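Side-chain contact in putative protein-disulfide isomerase (PDB 3GN3), which is of unknown function but belongs to the DsbA family and may act in thiol-disulfide exchange or disulfide isomerisation: residues F28-K31 with A32-L36. Residues are numbered along the deposited sequence; the frame is centred on the assembly and turned at random.
Sequences FSVK and AFFKL
The F34 ring meets V30 along its CD2-CE2 side, where V30 CG1 comes to 3.6 Å from F34 CE2. One face of the same ring takes F33 CD2, which stands 4.1 Å above the F34 plane and over its centre, the two rings being steeply inclined to each other. V30 O looks obliquely at both phenyl groups, and F33 CB sits 3.3 Å from it. V30 and F34 run side by side, both pointing the same way and both touching A91 of helix 79-92; chi1 of V30 (167°) sets CG1 beside the carbonyl carbon, on the side of the F34 ring, while CG2 lies beside the backbone N. F33 reaches M87 and T88 of that helix.

The backbone beneath is the end of helix 27-33, with three successive i to i+4 bonds: A32 N to F28 O, F33 N to S29 O at 2.7 Å, and F34 N to V30 O at 2.9 Å. The last is almost straight, with an N-H...O angle of 174°. A type I turn from F33 to L36 then leads into helix 36-43, with L36 N hydrogen-bonded to F33 O.

Helix 27-33 follows strand 16-22 as the active-site helix does in a thioredoxin fold. F28 and S29 end a C-P-F-S sequence, in which serine probably takes the place of the second cysteine of the CXXC motif of DsbA-like proteins. S29 OG is hydrogen-bonded to E23 N, while the F28 side chain lies against P156, its nearest atom about 3 Å from a sulfate ion that probably comes from the crystallisation liquor.

On another flank K35 CG packs 3.5 Å from K31 O. Beyond CG the K35 chain is extended, and its NZ is gripped by the carbonyl oxygens of S170 and D172. K31 bends repeatedly along its chain, and the two ammonium groups stay 5.3 Å apart (K31 NZ to K35 NZ), a spacing probably mildly unfavourable electrostatically.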
ATOM      1  N   PHE A  28       0.063 -13.921  19.051  1.00 34.07           N
ATOM      2  CA  PHE A  28       1.109 -12.901  19.097  1.00 33.79           C
ATOM      3  C   PHE A  28       0.518 -11.558  19.443  1.00 33.74           C
ATOM      4  O   PHE A  28       1.148 -10.762  20.168  1.00 33.54           O
ATOM      5  CB  PHE A  28       1.870 -12.851  17.766  1.00 33.96           C
ATOM      6  CG  PHE A  28       2.345 -14.201  17.301  1.00 34.46           C
ATOM      7  CD1 PHE A  28       3.463 -14.802  17.895  1.00 36.11           C
ATOM      8  CD2 PHE A  28       1.657 -14.888  16.305  1.00 35.10           C
ATOM      9  CE1 PHE A  28       3.910 -16.082  17.483  1.00 36.91           C
ATOM     10  CE2 PHE A  28       2.083 -16.157  15.876  1.00 37.01           C
ATOM     11  CZ  PHE A  28       3.221 -16.759  16.476  1.00 36.80           C
ATOM     12  N   SER A  29      -0.693 -11.311  18.927  1.00 33.72           N
ATOM     13  CA  SER A  29      -1.429 -10.084  19.224  1.00 33.80           C
ATOM     14  C   SER A  29      -1.737  -9.983  20.708  1.00 33.43           C
ATOM     15  O   SER A  29      -1.465  -8.956  21.315  1.00 33.63           O
ATOM     16  CB  SER A  29      -2.710  -9.980  18.399  1.00 34.14           C
ATOM     17  OG  SER A  29      -2.414  -9.732  17.038  1.00 35.83           O
ATOM     18  N   VAL A  30      -2.274 -11.060  21.276  1.00 33.59           N
ATOM     19  CA  VAL A  30      -2.560 -11.185  22.715  1.00 34.03           C
ATOM     20  C   VAL A  30      -1.321 -10.862  23.576  1.00 34.66           C
ATOM     21  O   VAL A  30      -1.377 -10.028  24.487  1.00 34.66           O
ATOM     22  CB  VAL A  30      -3.118 -12.611  23.040  1.00 34.08           C
ATOM     23  CG1 VAL A  30      -3.116 -12.884  24.544  1.00 33.59           C
ATOM     24  CG2 VAL A  30      -4.517 -12.788  22.443  1.00 32.47           C
ATOM     25  N   LYS A  31      -0.205 -11.510  23.252  1.00 35.10           N
ATOM     26  CA  LYS A  31       1.078 -11.238  23.877  1.00 35.62           C
ATOM     27  C   LYS A  31       1.403  -9.723  23.854  1.00 35.65           C
ATOM     28  O   LYS A  31       1.693  -9.128  24.899  1.00 35.80           O
ATOM     29  CB  LYS A  31       2.140 -12.070  23.173  1.00 35.95           C
ATOM     30  CG  LYS A  31       3.425 -12.259  23.913  1.00 38.97           C
ATOM     31  CD  LYS A  31       3.894 -13.701  23.680  1.00 45.41           C
ATOM     32  CE  LYS A  31       5.400 -13.808  23.503  1.00 49.31           C
ATOM     33  NZ  LYS A  31       5.813 -13.320  22.124  1.00 52.96           N
ATOM     34  N   ALA A  32       1.324  -9.087  22.685  1.00 35.45           N
ATOM     35  CA  ALA A  32       1.579  -7.641  22.608  1.00 35.24           C
ATOM     36  C   ALA A  32       0.521  -6.839  23.372  1.00 35.26           C
ATOM     37  O   ALA A  32       0.830  -5.809  23.995  1.00 35.14           O
ATOM     38  CB  ALA A  32       1.676  -7.167  21.143  1.00 34.80           C
ATOM     39  N   PHE A  33      -0.720  -7.322  23.334  1.00 35.16           N
ATOM     40  CA  PHE A  33      -1.829  -6.627  23.977  1.00 35.84           C
ATOM     41  C   PHE A  33      -1.578  -6.490  25.482  1.00 36.08           C
ATOM     42  O   PHE A  33      -1.638  -5.392  26.037  1.00 35.72           O
ATOM     43  CB  PHE A  33      -3.154  -7.360  23.710  1.00 35.90           C
ATOM     44  CG  PHE A  33      -4.312  -6.819  24.497  1.00 35.42           C
ATOM     45  CD1 PHE A  33      -4.873  -5.589  24.174  1.00 34.65           C
ATOM     46  CD2 PHE A  33      -4.822  -7.535  25.584  1.00 35.68           C
ATOM     47  CE1 PHE A  33      -5.947  -5.083  24.903  1.00 35.50           C
ATOM     48  CE2 PHE A  33      -5.910  -7.039  26.325  1.00 36.13           C
ATOM     49  CZ  PHE A  33      -6.471  -5.812  25.988  1.00 35.23           C
ATOM     50  N   PHE A  34      -1.287  -7.617  26.121  1.00 36.59           N
ATOM     51  CA  PHE A  34      -0.912  -7.637  27.531  1.00 37.56           C
ATOM     52  C   PHE A  34       0.385  -6.881  27.902  1.00 38.16           C
ATOM     53  O   PHE A  34       0.749  -6.849  29.070  1.00 39.27           O
ATOM     54  CB  PHE A  34      -0.878  -9.075  28.072  1.00 37.28           C
ATOM     55  CG  PHE A  34      -2.248  -9.690  28.259  1.00 37.40           C
ATOM     56  CD1 PHE A  34      -3.207  -9.073  29.076  1.00 38.52           C
ATOM     57  CD2 PHE A  34      -2.579 -10.887  27.637  1.00 36.61           C
ATOM     58  CE1 PHE A  34      -4.485  -9.636  29.253  1.00 37.96           C
ATOM     59  CE2 PHE A  34      -3.855 -11.458  27.811  1.00 37.40           C
ATOM     60  CZ  PHE A  34      -4.805 -10.826  28.625  1.00 37.00           C
ATOM     61  N   LYS A  35       1.061  -6.248  26.940  1.00 38.06           N
ATOM     62  CA  LYS A  35       2.237  -5.440  27.257  1.00 37.35           C
ATOM     63  C   LYS A  35       1.959  -3.951  27.125  1.00 37.91           C
ATOM     64  O   LYS A  35       2.824  -3.122  27.433  1.00 38.64           O
ATOM     65  CB  LYS A  35       3.427  -5.825  26.375  1.00 37.19           C
ATOM     66  CG  LYS A  35       4.030  -7.197  26.682  1.00 36.09           C
ATOM     67  CD  LYS A  35       5.387  -7.373  25.984  1.00 35.31           C
ATOM     68  CE  LYS A  35       5.764  -8.834  25.908  1.00 35.77           C
ATOM     69  NZ  LYS A  35       6.985  -9.062  25.094  1.00 34.79           N
ATOM     70  N   LEU A  36       0.762  -3.584  26.683  1.00 37.89           N
ATOM     71  CA  LEU A  36       0.504  -2.175  26.418  1.00 38.37           C
ATOM     72  C   LEU A  36       0.394  -1.318  27.683  1.00 38.95           C
ATOM     73  O   LEU A  36       0.748  -0.134  27.662  1.00 38.09           O
ATOM     74  CB  LEU A  36      -0.683  -1.982  25.468  1.00 37.99           C
ATOM     75  CG  LEU A  36      -0.507  -2.554  24.051  1.00 38.92           C
ATOM     76  CD1 LEU A  36      -1.843  -2.521  23.308  1.00 39.08           C
ATOM     77  CD2 LEU A  36       0.598  -1.833  23.248  1.00 37.11           C
TER